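Local coordinates for protein LbaCas13a H328A (C2c2) (Lachnospiraceae bacterium NK4A179, PDB 5WLH) that probably binds and processes precursor CRISPR RNA and then uses it as a guide for RNA cleavage, as a Cas13a effector nuclease, at residues V306-D314 with N375-V383; R334-L344 with T423-E434. One frame throughout, in Å; residues are numbered along the deposited sequence.

Interaction 1. Residues V306-D314 with N375-V383; sequences VVLYFYGSD and NIGCYRQAV. With nucleotides of chain B.
Tyr-309 of helix 292-311 drives its ring into a hole formed by Asn-375, Cys-378, Tyr-379 and Ala-382 of helix 357-388, a knob-into-hole contact. The two short helical segments approach to 8.4 Å between axes, a closeness that suits the small Cys-378 and Ala-382. Having CG anti to the backbone N (chi1 -166°) swings the Tyr-309 ring across to the other helix. Tyr-309 CE1 lies 3.5 Å from Cys-378 CB, and its CD2 meets Ala-382 CB obliquely at 3.8 Å. Tyr-309 OH donates to Asn-375 OD1 over 2.7 Å; the oxygen sits at the ring edge, while the hydroxyl comes from above the amide's carbonyl plane. Asn-375 ND2 is taken up by Glu-409 O of helix 398-417, so both ends of this buried amide are held. A phenylalanine here would probably still fill the hole but leave Asn-375 OD1 without its donor and the amide freer to turn. Leu-308 adds CD2 4.0 Å from Ala-382 CB.

Away from this buried core, the contact ends at its more solvent-accessible side, where the partly exposed Gln-381 and Gly-312 lie next to each other. Gly-312 leaves the helix with positive phi, and a CB there would jam against the preceding carbonyl. Elsewhere helix 357-388 meets RNA of chain B: the Tyr-379 ring has the A16 base over one face, and Arg-380 NH2 bonds A18 O5' at 2.8 Å and A16 N3 at 3.2 Å. Apolar packing together with the directed Tyr-309 to Asn-375 hydrogen bond thus serves the protein side, whereas an aromatic face and a guanidinium meet base and phosphate.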
loop_
_atom_site.group_PDB
_atom_site.type_symbol
_atom_site.label_atom_id
_atom_site.label_comp_id
_atom_site.label_asym_id
_atom_site.label_seq_id
_atom_site.Cartn_x
_atom_site.Cartn_y
_atom_site.Cartn_z
ATOM N N VAL A 306 12.315 -15.719 27.879
ATOM C CA VAL A 306 11.420 -14.581 28.096
ATOM C C VAL A 306 11.043 -14.490 29.568
ATOM O O VAL A 306 11.041 -13.405 30.166
ATOM C CB VAL A 306 10.167 -14.705 27.215
ATOM C CG1 VAL A 306 9.165 -13.585 27.542
ATOM C CG2 VAL A 306 10.540 -14.690 25.740
ATOM N N VAL A 307 10.702 -15.628 30.173
ATOM C CA VAL A 307 10.337 -15.605 31.585
ATOM C C VAL A 307 11.511 -15.105 32.422
ATOM O O VAL A 307 11.346 -14.258 33.314
ATOM C CB VAL A 307 9.861 -16.997 32.037
ATOM C CG1 VAL A 307 9.751 -17.044 33.580
ATOM C CG2 VAL A 307 8.521 -17.348 31.368
ATOM N N LEU A 308 12.717 -15.611 32.140
ATOM C CA LEU A 308 13.909 -15.157 32.851
ATOM C C LEU A 308 14.096 -13.652 32.720
ATOM O O LEU A 308 14.390 -12.959 33.704
ATOM C CB LEU A 308 15.148 -15.879 32.329
ATOM C CG LEU A 308 16.469 -15.225 32.724
ATOM C CD1 LEU A 308 16.718 -15.409 34.219
ATOM C CD2 LEU A 308 17.637 -15.770 31.900
ATOM N N TYR A 309 13.943 -13.132 31.504
ATOM C CA TYR A 309 14.230 -11.727 31.259
ATOM C C TYR A 309 13.355 -10.824 32.109
ATOM O O TYR A 309 13.841 -9.855 32.713
ATOM C CB TYR A 309 14.038 -11.417 29.775
ATOM C CG TYR A 309 14.615 -10.094 29.335
ATOM C CD1 TYR A 309 13.898 -8.909 29.487
ATOM C CD2 TYR A 309 15.870 -10.032 28.751
ATOM C CE1 TYR A 309 14.423 -7.703 29.054
ATOM C CE2 TYR A 309 16.410 -8.826 28.327
ATOM C CZ TYR A 309 15.683 -7.668 28.497
ATOM O OH TYR A 309 16.224 -6.489 28.058
ATOM N N PHE A 310 12.065 -11.127 32.183
ATOM C CA PHE A 310 11.117 -10.225 32.808
ATOM C C PHE A 310 10.791 -10.587 34.249
ATOM O O PHE A 310 10.334 -9.717 34.995
ATOM C CB PHE A 310 9.808 -10.191 32.012
ATOM C CG PHE A 310 9.943 -9.505 30.695
ATOM C CD1 PHE A 310 9.977 -8.116 30.628
ATOM C CD2 PHE A 310 10.083 -10.237 29.525
ATOM C CE1 PHE A 310 10.124 -7.464 29.406
ATOM C CE2 PHE A 310 10.236 -9.587 28.303
ATOM C CZ PHE A 310 10.246 -8.198 28.248
ATOM N N TYR A 311 10.992 -11.835 34.648
ATOM C CA TYR A 311 10.567 -12.271 35.971
ATOM C C TYR A 311 11.707 -12.802 36.816
ATOM O O TYR A 311 11.490 -13.104 37.993
ATOM C CB TYR A 311 9.452 -13.322 35.863
ATOM C CG TYR A 311 8.268 -12.787 35.092
ATOM C CD1 TYR A 311 7.310 -11.992 35.710
ATOM C CD2 TYR A 311 8.133 -13.040 33.727
ATOM C CE1 TYR A 311 6.230 -11.473 34.980
ATOM C CE2 TYR A 311 7.065 -12.546 33.005
ATOM C CZ TYR A 311 6.121 -11.755 33.630
ATOM O OH TYR A 311 5.068 -11.267 32.887
ATOM N N GLY A 312 12.909 -12.890 36.272
ATOM C CA GLY A 312 14.066 -13.244 37.059
ATOM C C GLY A 312 14.229 -14.745 37.208
ATOM O O GLY A 312 13.306 -15.532 37.006
ATOM N N SER A 313 15.449 -15.137 37.574
ATOM C CA SER A 313 15.841 -16.540 37.613
ATOM C C SER A 313 15.120 -17.339 38.691
ATOM O O SER A 313 15.182 -18.568 38.664
ATOM C CB SER A 313 17.348 -16.640 37.825
ATOM O OG SER A 313 17.697 -16.127 39.094
ATOM N N ASP A 314 14.442 -16.687 39.633
ATOM C CA ASP A 314 13.719 -17.394 40.681
ATOM C C ASP A 314 12.242 -17.577 40.361
ATOM O O ASP A 314 11.477 -18.005 41.232
ATOM C CB ASP A 314 13.880 -16.664 42.015
ATOM C CG ASP A 314 15.185 -16.997 42.701
ATOM O OD1 ASP A 314 15.463 -18.202 42.900
ATOM O OD2 ASP A 314 15.934 -16.055 43.036
ATOM N N ASN A 375 14.939 -1.829 31.437
ATOM C CA ASN A 375 15.341 -2.753 30.374
ATOM C C ASN A 375 16.806 -3.155 30.520
ATOM O O ASN A 375 17.153 -4.336 30.390
ATOM C CB ASN A 375 15.084 -2.116 29.008
ATOM C CG ASN A 375 15.011 -3.160 27.881
ATOM O OD1 ASN A 375 14.603 -4.293 28.107
ATOM N ND2 ASN A 375 15.401 -2.770 26.679
ATOM N N ILE A 376 17.680 -2.185 30.805
ATOM C CA ILE A 376 19.101 -2.476 30.981
ATOM C C ILE A 376 19.308 -3.422 32.154
ATOM O O ILE A 376 20.071 -4.393 32.066
ATOM C CB ILE A 376 19.894 -1.170 31.169
ATOM C CG1 ILE A 376 19.975 -0.400 29.846
ATOM C CG2 ILE A 376 21.283 -1.461 31.762
ATOM C CD1 ILE A 376 20.296 1.105 30.025
ATOM N N GLY A 377 18.627 -3.160 33.269
ATOM C CA GLY A 377 18.742 -4.053 34.410
ATOM C C GLY A 377 18.260 -5.459 34.101
ATOM O O GLY A 377 18.923 -6.446 34.436
ATOM N N CYS A 378 17.087 -5.571 33.463
ATOM C CA CYS A 378 16.601 -6.877 33.022
ATOM C C CYS A 378 17.615 -7.576 32.136
ATOM O O CYS A 378 17.836 -8.782 32.269
ATOM C CB CYS A 378 15.303 -6.727 32.247
ATOM S SG CYS A 378 13.913 -6.288 33.241
ATOM N N TYR A 379 18.196 -6.841 31.190
ATOM C CA TYR A 379 19.161 -7.432 30.276
ATOM C C TYR A 379 20.373 -7.968 31.033
ATOM O O TYR A 379 20.779 -9.122 30.850
ATOM C CB TYR A 379 19.578 -6.396 29.237
ATOM C CG TYR A 379 20.761 -6.816 28.400
ATOM C CD1 TYR A 379 22.065 -6.532 28.802
ATOM C CD2 TYR A 379 20.579 -7.512 27.206
ATOM C CE1 TYR A 379 23.149 -6.931 28.040
ATOM C CE2 TYR A 379 21.663 -7.912 26.435
ATOM C CZ TYR A 379 22.944 -7.612 26.857
ATOM O OH TYR A 379 24.027 -7.991 26.108
ATOM N N ARG A 380 20.977 -7.140 31.887
ATOM C CA ARG A 380 22.183 -7.583 32.580
ATOM C C ARG A 380 21.893 -8.775 33.484
ATOM O O ARG A 380 22.698 -9.708 33.571
ATOM C CB ARG A 380 22.783 -6.415 33.359
ATOM C CG ARG A 380 22.972 -5.212 32.470
ATOM C CD ARG A 380 24.167 -4.367 32.812
ATOM N NE ARG A 380 24.439 -3.425 31.730
ATOM C CZ ARG A 380 24.662 -2.131 31.899
ATOM N NH1 ARG A 380 24.657 -1.609 33.121
ATOM N NH2 ARG A 380 24.902 -1.359 30.852
ATOM N N GLN A 381 20.724 -8.783 34.129
ATOM C CA GLN A 381 20.334 -9.913 34.966
ATOM C C GLN A 381 20.152 -11.188 34.141
ATOM O O GLN A 381 20.532 -12.282 34.579
ATOM C CB GLN A 381 19.051 -9.558 35.712
ATOM C CG GLN A 381 18.184 -10.730 36.093
ATOM C CD GLN A 381 17.093 -11.062 35.069
ATOM O OE1 GLN A 381 16.632 -10.207 34.297
ATOM N NE2 GLN A 381 16.686 -12.322 35.057
ATOM N N ALA A 382 19.551 -11.070 32.949
ATOM C CA ALA A 382 19.315 -12.252 32.122
ATOM C C ALA A 382 20.619 -12.811 31.568
ATOM O O ALA A 382 20.824 -14.033 31.557
ATOM C CB ALA A 382 18.343 -11.914 30.987
ATOM N N VAL A 383 21.505 -11.935 31.096
ATOM C CA VAL A 383 22.800 -12.378 30.593
ATOM C C VAL A 383 23.544 -13.146 31.680
ATOM O O VAL A 383 24.099 -14.223 31.432
ATOM C CB VAL A 383 23.605 -11.170 30.073
ATOM C CG1 VAL A 383 25.066 -11.519 29.926
ATOM C CG2 VAL A 383 23.053 -10.674 28.716
ATOM P P A B 16 30.144 -2.860 25.454
ATOM O OP1 A B 16 31.515 -2.305 25.570
ATOM O OP2 A B 16 29.935 -4.205 24.847
ATOM O "O5'" A B 16 29.515 -2.914 26.908
ATOM C "C5'" A B 16 29.622 -1.813 27.809
ATOM C "C4'" A B 16 28.814 -2.061 29.063
ATOM O "O4'" A B 16 27.432 -2.263 28.682
ATOM C "C3'" A B 16 29.208 -3.301 29.858
ATOM O "O3'" A B 16 28.825 -3.122 31.216
ATOM C "C2'" A B 16 28.319 -4.377 29.259
ATOM O "O2'" A B 16 28.053 -5.445 30.141
ATOM C "C1'" A B 16 27.041 -3.598 28.958
ATOM N N9 A B 16 26.329 -4.064 27.768
ATOM C C8 A B 16 26.815 -4.642 26.620
ATOM N N7 A B 16 25.876 -4.877 25.730
ATOM C C5 A B 16 24.719 -4.410 26.339
ATOM C C6 A B 16 23.382 -4.365 25.927
ATOM N N6 A B 16 22.961 -4.822 24.737
ATOM N N1 A B 16 22.495 -3.822 26.787
ATOM C C2 A B 16 22.905 -3.362 27.981
ATOM N N3 A B 16 24.141 -3.341 28.482
ATOM C C4 A B 16 24.994 -3.892 27.596
ATOM P P A B 18 25.442 1.964 32.437
ATOM O OP1 A B 18 24.704 3.235 32.628
ATOM O OP2 A B 18 25.200 0.814 33.349
ATOM O "O5'" A B 18 25.161 1.435 30.952
ATOM C "C5'" A B 18 25.454 2.241 29.817
ATOM C "C4'" A B 18 26.062 1.427 28.700
ATOM O "O4'" A B 18 25.334 0.178 28.566
ATOM C "C3'" A B 18 25.990 2.053 27.314
ATOM O "O3'" A B 18 27.014 2.996 27.065
ATOM C "C2'" A B 18 26.043 0.837 26.399
ATOM O "O2'" A B 18 27.374 0.355 26.287
ATOM C "C1'" A B 18 25.229 -0.176 27.201
ATOM N N9 A B 18 23.800 -0.175 26.837
ATOM C C8 A B 18 22.742 0.324 27.558
ATOM N N7 A B 18 21.578 0.163 26.980
ATOM C C5 A B 18 21.884 -0.490 25.794
ATOM C C6 A B 18 21.103 -0.947 24.721
ATOM N N6 A B 18 19.780 -0.829 24.640
ATOM N N1 A B 18 21.737 -1.555 23.693
ATOM C C2 A B 18 23.067 -1.690 23.752
ATOM N N3 A B 18 23.911 -1.303 24.699
ATOM C C4 A B 18 23.250 -0.696 25.695
#

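Interaction 2. Residues R334-L344 with T423-E434; sequences RRVDNREFIKL and TEFKARTGYLSE. With nucleotides of chain B.
Glu-340 and Arg-428 face each other as a non-hydrogen-bonded pair in a single antiparallel bridge, flanked by Phe-341 N to Ala-427 O (2.6 Å, nearly along the C=O axis) and Thr-429 N to Arg-339 O (2.9 Å). In the first turn of helix 429-458 Gly-430 presses its CA on Arg-334 O at 3.3 Å, where any CB would clash, and water 1 takes its N-H while donating to Asp-337 O and Arg-339 O. Asp-337 OD1 receives Arg-339 N in an Asx turn that shapes this loop.

Phe-341, its CG anti to the backbone N (chi1 -172°), presents one ring face to Leu-432 CD1, a CH-pi contact 3.6 Å from that methyl to the ring centroid. Ala-427 is small enough for Leu-344 CG to settle 4.0 Å from its CB.

The loop leading into helix 429-458 brings Phe-425, one face over the G5 base, and Lys-426, whose NZ bonds A6 OP2 weakly, to the RNA of chain B; the end of helix 327-335 brings Arg-335, with A3 over one guanidinium face. These side chains form part of the surface holding the bound pre-crRNA, beside a single antiparallel bridge that leads into a helix at its N-cap, Arg-428.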
loop_
_atom_site.group_PDB
_atom_site.type_symbol
_atom_site.label_atom_id
_atom_site.label_comp_id
_atom_site.label_asym_id
_atom_site.label_seq_id
_atom_site.Cartn_x
_atom_site.Cartn_y
_atom_site.Cartn_z
ATOM N N ARG A 334 0.838 -14.785 32.370
ATOM C CA ARG A 334 1.480 -13.489 32.563
ATOM C C ARG A 334 0.584 -12.343 32.115
ATOM O O ARG A 334 0.704 -11.230 32.639
ATOM C CB ARG A 334 2.816 -13.422 31.822
ATOM C CG ARG A 334 3.669 -14.668 31.934
ATOM C CD ARG A 334 4.269 -14.838 33.321
ATOM N NE ARG A 334 4.945 -16.128 33.438
ATOM C CZ ARG A 334 5.766 -16.455 34.431
ATOM N NH1 ARG A 334 6.018 -15.583 35.403
ATOM N NH2 ARG A 334 6.336 -17.654 34.448
ATOM N N ARG A 335 -0.322 -12.597 31.167
ATOM C CA ARG A 335 -1.228 -11.553 30.695
ATOM C C ARG A 335 -2.078 -11.006 31.836
ATOM O O ARG A 335 -2.222 -9.787 31.989
ATOM C CB ARG A 335 -2.121 -12.092 29.572
ATOM C CG ARG A 335 -3.080 -11.052 28.982
ATOM C CD ARG A 335 -4.217 -11.691 28.174
ATOM N NE ARG A 335 -5.400 -10.828 28.116
ATOM C CZ ARG A 335 -6.618 -11.179 28.532
ATOM N NH1 ARG A 335 -7.625 -10.317 28.448
ATOM N NH2 ARG A 335 -6.835 -12.391 29.030
ATOM N N VAL A 336 -2.645 -11.895 32.660
ATOM C CA VAL A 336 -3.462 -11.454 33.788
ATOM C C VAL A 336 -2.628 -11.116 35.013
ATOM O O VAL A 336 -3.194 -10.837 36.078
ATOM C CB VAL A 336 -4.522 -12.511 34.170
ATOM C CG1 VAL A 336 -5.709 -12.448 33.220
ATOM C CG2 VAL A 336 -3.915 -13.907 34.191
ATOM N N ASP A 337 -1.302 -11.130 34.898
ATOM C CA ASP A 337 -0.441 -10.714 35.997
ATOM C C ASP A 337 -0.443 -9.193 36.125
ATOM O O ASP A 337 -0.444 -8.464 35.128
ATOM C CB ASP A 337 0.980 -11.229 35.773
ATOM C CG ASP A 337 1.910 -10.910 36.924
ATOM O OD1 ASP A 337 1.434 -10.391 37.955
ATOM O OD2 ASP A 337 3.124 -11.186 36.798
ATOM N N ASN A 338 -0.428 -8.713 37.367
ATOM C CA ASN A 338 -0.570 -7.294 37.653
ATOM C C ASN A 338 0.745 -6.612 37.990
ATOM O O ASN A 338 0.742 -5.418 38.298
ATOM C CB ASN A 338 -1.556 -7.089 38.802
ATOM C CG ASN A 338 -2.907 -6.644 38.317
ATOM O OD1 ASN A 338 -3.010 -5.722 37.507
ATOM N ND2 ASN A 338 -3.960 -7.302 38.798
ATOM N N ARG A 339 1.858 -7.331 37.929
ATOM C CA ARG A 339 3.159 -6.754 38.229
ATOM C C ARG A 339 3.439 -5.547 37.339
ATOM O O ARG A 339 3.116 -5.542 36.146
ATOM C CB ARG A 339 4.240 -7.814 38.030
ATOM C CG ARG A 339 5.558 -7.496 38.677
ATOM C CD ARG A 339 6.424 -8.732 38.756
ATOM N NE ARG A 339 5.648 -9.971 38.750
ATOM C CZ ARG A 339 6.170 -11.162 39.020
ATOM N NH1 ARG A 339 7.461 -11.255 39.314
ATOM N NH2 ARG A 339 5.413 -12.254 38.998
ATOM N N GLU A 340 4.046 -4.520 37.923
ATOM C CA GLU A 340 4.395 -3.305 37.203
ATOM C C GLU A 340 5.852 -3.387 36.770
ATOM O O GLU A 340 6.720 -3.732 37.575
ATOM C CB GLU A 340 4.164 -2.071 38.076
ATOM C CG GLU A 340 2.770 -2.012 38.659
ATOM C CD GLU A 340 2.419 -0.641 39.196
ATOM O OE1 GLU A 340 3.347 0.168 39.427
ATOM O OE2 GLU A 340 1.210 -0.376 39.388
ATOM N N PHE A 341 6.117 -3.092 35.490
ATOM C CA PHE A 341 7.497 -3.097 35.010
ATOM C C PHE A 341 8.271 -1.893 35.529
ATOM O O PHE A 341 9.433 -2.021 35.937
ATOM C CB PHE A 341 7.510 -3.124 33.476
ATOM C CG PHE A 341 8.879 -3.316 32.866
ATOM C CD1 PHE A 341 9.525 -4.531 32.960
ATOM C CD2 PHE A 341 9.491 -2.284 32.163
ATOM C CE1 PHE A 341 10.765 -4.719 32.389
ATOM C CE2 PHE A 341 10.734 -2.469 31.574
ATOM C CZ PHE A 341 11.371 -3.694 31.688
ATOM N N ILE A 342 7.647 -0.716 35.493
ATOM C CA ILE A 342 8.168 0.519 36.060
ATOM C C ILE A 342 7.052 1.175 36.859
ATOM O O ILE A 342 5.865 0.913 36.652
ATOM C CB ILE A 342 8.672 1.513 34.990
ATOM C CG1 ILE A 342 7.577 1.785 33.953
ATOM C CG2 ILE A 342 9.931 1.002 34.323
ATOM C CD1 ILE A 342 7.911 2.955 33.056
ATOM N N LYS A 343 7.449 2.043 37.779
ATOM C CA LYS A 343 6.495 2.875 38.500
ATOM C C LYS A 343 6.242 4.137 37.675
ATOM O O LYS A 343 7.169 4.898 37.384
ATOM C CB LYS A 343 7.009 3.192 39.911
ATOM C CG LYS A 343 8.328 3.975 39.981
ATOM C CD LYS A 343 8.080 5.481 40.107
ATOM C CE LYS A 343 9.258 6.278 39.573
ATOM N NZ LYS A 343 8.807 7.616 39.110
ATOM N N LEU A 344 5.011 4.332 37.265
ATOM C CA LEU A 344 4.757 5.536 36.491
ATOM C C LEU A 344 4.676 6.753 37.416
ATOM O O LEU A 344 4.090 6.669 38.496
ATOM C CB LEU A 344 3.462 5.395 35.708
ATOM C CG LEU A 344 3.517 4.348 34.592
ATOM C CD1 LEU A 344 2.177 4.258 33.916
ATOM C CD2 LEU A 344 4.608 4.716 33.605
ATOM N N THR A 423 0.856 5.058 29.348
ATOM C CA THR A 423 -0.334 4.345 29.803
ATOM C C THR A 423 0.070 3.295 30.822
ATOM O O THR A 423 1.179 2.753 30.769
ATOM C CB THR A 423 -1.096 3.635 28.665
ATOM O OG1 THR A 423 -0.266 2.606 28.112
ATOM C CG2 THR A 423 -1.497 4.609 27.566
ATOM N N GLU A 424 -0.854 2.979 31.729
ATOM C CA GLU A 424 -0.544 1.946 32.708
ATOM C C GLU A 424 -0.460 0.566 32.061
ATOM O O GLU A 424 0.386 -0.247 32.448
ATOM C CB GLU A 424 -1.564 1.949 33.846
ATOM C CG GLU A 424 -1.369 0.774 34.819
ATOM C CD GLU A 424 0.067 0.659 35.351
ATOM O OE1 GLU A 424 0.652 -0.456 35.300
ATOM O OE2 GLU A 424 0.614 1.683 35.821
ATOM N N PHE A 425 -1.311 0.265 31.072
ATOM C CA PHE A 425 -1.274 -1.100 30.544
ATOM C C PHE A 425 0.078 -1.414 29.908
ATOM O O PHE A 425 0.562 -2.548 30.013
ATOM C CB PHE A 425 -2.449 -1.347 29.591
ATOM C CG PHE A 425 -2.242 -0.859 28.163
ATOM C CD1 PHE A 425 -1.588 -1.650 27.234
ATOM C CD2 PHE A 425 -2.783 0.347 27.744
ATOM C CE1 PHE A 425 -1.434 -1.229 25.924
ATOM C CE2 PHE A 425 -2.634 0.784 26.434
ATOM C CZ PHE A 425 -1.946 -0.017 25.520
ATOM N N LYS A 426 0.725 -0.421 29.302
ATOM C CA LYS A 426 2.026 -0.642 28.681
ATOM C C LYS A 426 3.145 -0.726 29.694
ATOM O O LYS A 426 4.262 -1.088 29.326
ATOM C CB LYS A 426 2.353 0.479 27.700
ATOM C CG LYS A 426 1.536 0.444 26.463
ATOM C CD LYS A 426 2.372 0.925 25.299
ATOM C CE LYS A 426 1.611 0.700 24.022
ATOM N NZ LYS A 426 1.727 1.890 23.165
ATOM N N ALA A 427 2.883 -0.343 30.941
ATOM C CA ALA A 427 3.873 -0.442 32.000
ATOM C C ALA A 427 3.768 -1.738 32.787
ATOM O O ALA A 427 4.521 -1.913 33.751
ATOM C CB ALA A 427 3.744 0.750 32.956
ATOM N N ARG A 428 2.841 -2.628 32.423
ATOM C CA ARG A 428 2.688 -3.912 33.101
ATOM C C ARG A 428 3.718 -4.903 32.578
ATOM O O ARG A 428 3.900 -5.039 31.365
ATOM C CB ARG A 428 1.280 -4.481 32.897
ATOM C CG ARG A 428 0.151 -3.570 33.361
ATOM C CD ARG A 428 -1.153 -4.345 33.592
ATOM N NE ARG A 428 -2.293 -3.729 32.897
ATOM C CZ ARG A 428 -2.966 -2.664 33.338
ATOM N NH1 ARG A 428 -2.627 -2.090 34.486
ATOM N NH2 ARG A 428 -3.980 -2.177 32.636
ATOM N N THR A 429 4.382 -5.607 33.495
ATOM C CA THR A 429 5.413 -6.553 33.081
ATOM C C THR A 429 4.850 -7.609 32.139
ATOM O O THR A 429 5.507 -7.992 31.158
ATOM C CB THR A 429 6.044 -7.208 34.308
ATOM O OG1 THR A 429 6.594 -6.182 35.136
ATOM C CG2 THR A 429 7.170 -8.145 33.886
ATOM N N GLY A 430 3.634 -8.085 32.416
ATOM C CA GLY A 430 3.040 -9.125 31.585
ATOM C C GLY A 430 2.605 -8.631 30.220
ATOM O O GLY A 430 2.516 -9.417 29.270
ATOM N N TYR A 431 2.288 -7.342 30.100
ATOM C CA TYR A 431 2.099 -6.781 28.766
ATOM C C TYR A 431 3.384 -6.907 27.963
ATOM O O TYR A 431 3.373 -7.332 26.801
ATOM C CB TYR A 431 1.680 -5.313 28.854
ATOM C CG TYR A 431 1.744 -4.610 27.518
ATOM C CD1 TYR A 431 0.674 -4.660 26.640
ATOM C CD2 TYR A 431 2.885 -3.908 27.129
ATOM C CE1 TYR A 431 0.727 -4.014 25.399
ATOM C CE2 TYR A 431 2.952 -3.272 25.900
ATOM C CZ TYR A 431 1.869 -3.327 25.049
ATOM O OH TYR A 431 1.939 -2.681 23.847
ATOM N N LEU A 432 4.505 -6.523 28.572
ATOM C CA LEU A 432 5.783 -6.528 27.874
ATOM C C LEU A 432 6.262 -7.942 27.587
ATOM O O LEU A 432 6.762 -8.224 26.489
ATOM C CB LEU A 432 6.822 -5.784 28.699
ATOM C CG LEU A 432 6.477 -4.319 28.914
ATOM C CD1 LEU A 432 7.466 -3.719 29.870
ATOM C CD2 LEU A 432 6.489 -3.573 27.577
ATOM N N SER A 433 6.167 -8.838 28.571
ATOM C CA SER A 433 6.661 -10.186 28.333
ATOM C C SER A 433 5.914 -10.834 27.179
ATOM O O SER A 433 6.525 -11.515 26.348
ATOM C CB SER A 433 6.566 -11.041 29.606
ATOM O OG SER A 433 5.241 -11.259 30.014
ATOM N N GLU A 434 4.600 -10.607 27.085
ATOM C CA GLU A 434 3.843 -11.254 26.023
ATOM C C GLU A 434 4.014 -10.537 24.689
ATOM O O GLU A 434 4.032 -11.194 23.645
ATOM C CB GLU A 434 2.382 -11.371 26.436
ATOM C CG GLU A 434 2.233 -12.224 27.716
ATOM C CD GLU A 434 3.269 -13.339 27.784
ATOM O OE1 GLU A 434 4.052 -13.375 28.763
ATOM O OE2 GLU A 434 3.316 -14.177 26.847
ATOM P P G B 5 -2.370 -3.997 20.038
ATOM O OP1 G B 5 -1.647 -3.611 18.795
ATOM O OP2 G B 5 -1.623 -4.633 21.156
ATOM O "O5'" G B 5 -3.079 -2.723 20.645
ATOM C "C5'" G B 5 -3.883 -1.871 19.851
ATOM C "C4'" G B 5 -4.494 -0.799 20.721
ATOM O "O4'" G B 5 -5.432 -1.417 21.645
ATOM C "C3'" G B 5 -3.527 -0.053 21.632
ATOM O "O3'" G B 5 -2.837 0.996 20.970
ATOM C "C2'" G B 5 -4.449 0.456 22.733
ATOM O "O2'" G B 5 -5.179 1.581 22.268
ATOM C "C1'" G B 5 -5.405 -0.729 22.886
ATOM N N9 G B 5 -4.927 -1.673 23.912
ATOM C C8 G B 5 -4.093 -2.749 23.724
ATOM N N7 G B 5 -3.839 -3.415 24.823
ATOM C C5 G B 5 -4.557 -2.726 25.796
ATOM C C6 G B 5 -4.664 -2.977 27.188
ATOM O O6 G B 5 -4.123 -3.884 27.832
ATOM N N1 G B 5 -5.479 -2.034 27.804
ATOM C C2 G B 5 -6.112 -0.990 27.163
ATOM N N2 G B 5 -6.866 -0.187 27.922
ATOM N N3 G B 5 -6.021 -0.731 25.860
ATOM C C4 G B 5 -5.224 -1.643 25.256
ATOM P P A B 3 -2.758 -14.484 24.170
ATOM O OP1 A B 3 -1.778 -13.388 23.944
ATOM O OP2 A B 3 -2.946 -15.060 25.526
ATOM O "O5'" A B 3 -4.211 -14.047 23.713
ATOM C "C5'" A B 3 -4.571 -12.699 23.703
ATOM C "C4'" A B 3 -5.298 -12.362 22.437
ATOM O "O4'" A B 3 -6.723 -12.483 22.684
ATOM C "C3'" A B 3 -5.089 -10.923 22.002
ATOM O "O3'" A B 3 -3.964 -10.788 21.152
ATOM C "C2'" A B 3 -6.413 -10.552 21.369
ATOM O "O2'" A B 3 -6.505 -11.114 20.070
ATOM C "C1'" A B 3 -7.380 -11.317 22.273
ATOM N N9 A B 3 -7.723 -10.577 23.500
ATOM C C8 A B 3 -7.461 -10.971 24.802
ATOM N N7 A B 3 -7.905 -10.128 25.707
ATOM C C5 A B 3 -8.492 -9.117 24.949
ATOM C C6 A B 3 -9.165 -7.936 25.307
ATOM N N6 A B 3 -9.326 -7.555 26.577
ATOM N N1 A B 3 -9.652 -7.146 24.319
ATOM C C2 A B 3 -9.474 -7.539 23.050
ATOM N N3 A B 3 -8.863 -8.633 22.596
ATOM C C4 A B 3 -8.394 -9.385 23.599
ATOM P P A B 6 -1.246 1.153 21.116
ATOM O OP1 A B 6 -0.730 0.118 22.025
ATOM O OP2 A B 6 -0.974 2.602 21.358
ATOM O "O5'" A B 6 -0.690 0.841 19.646
ATOM C "C5'" A B 6 -0.552 -0.504 19.187
ATOM C "C4'" A B 6 -0.837 -0.610 17.699
ATOM O "O4'" A B 6 -2.223 -0.299 17.452
ATOM C "C3'" A B 6 -0.087 0.368 16.810
ATOM O "O3'" A B 6 1.212 -0.084 16.509
ATOM C "C2'" A B 6 -0.986 0.475 15.593
ATOM O "O2'" A B 6 -0.874 -0.706 14.799
ATOM C "C1'" A B 6 -2.354 0.430 16.253
ATOM N N9 A B 6 -2.882 1.759 16.596
ATOM C C8 A B 6 -3.192 2.223 17.850
ATOM N N7 A B 6 -3.698 3.429 17.847
ATOM C C5 A B 6 -3.730 3.765 16.496
ATOM C C6 A B 6 -4.163 4.912 15.832
ATOM N N6 A B 6 -4.670 5.973 16.479
ATOM N N1 A B 6 -4.075 4.924 14.477
ATOM C C2 A B 6 -3.565 3.860 13.838
ATOM N N3 A B 6 -3.108 2.724 14.369
ATOM C C4 A B 6 -3.234 2.739 15.709
HETATM O O HOH W 1 2.245 -7.669 34.749
HETATM O O HOH W 2 8.267 -6.626 37.062
#

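From the N terminus the order is 306-314, 334-344, 375-383, 423-434, so the partners alternate and the two loops cross. Interaction 1 closes the first, a span of 60 residues that includes helix 327-335, the segment 334-344 and the start of helix 357-388. Interaction 2 closes the second, 78 residues long and holding all of helices 357-388 and 398-417. Their centres lie about 15 Å apart. Interaction 1 joins helix 292-311 to helix 357-388, interaction 2 joins the end of helix 327-335 and its following loop to helix 429-458, and two contacts connect them: Tyr-311 OH is 2.9 Å from Ser-433 OG, a probable hydrogen bond, and Phe-341 packs on Cys-378. Both border RNA of chain B.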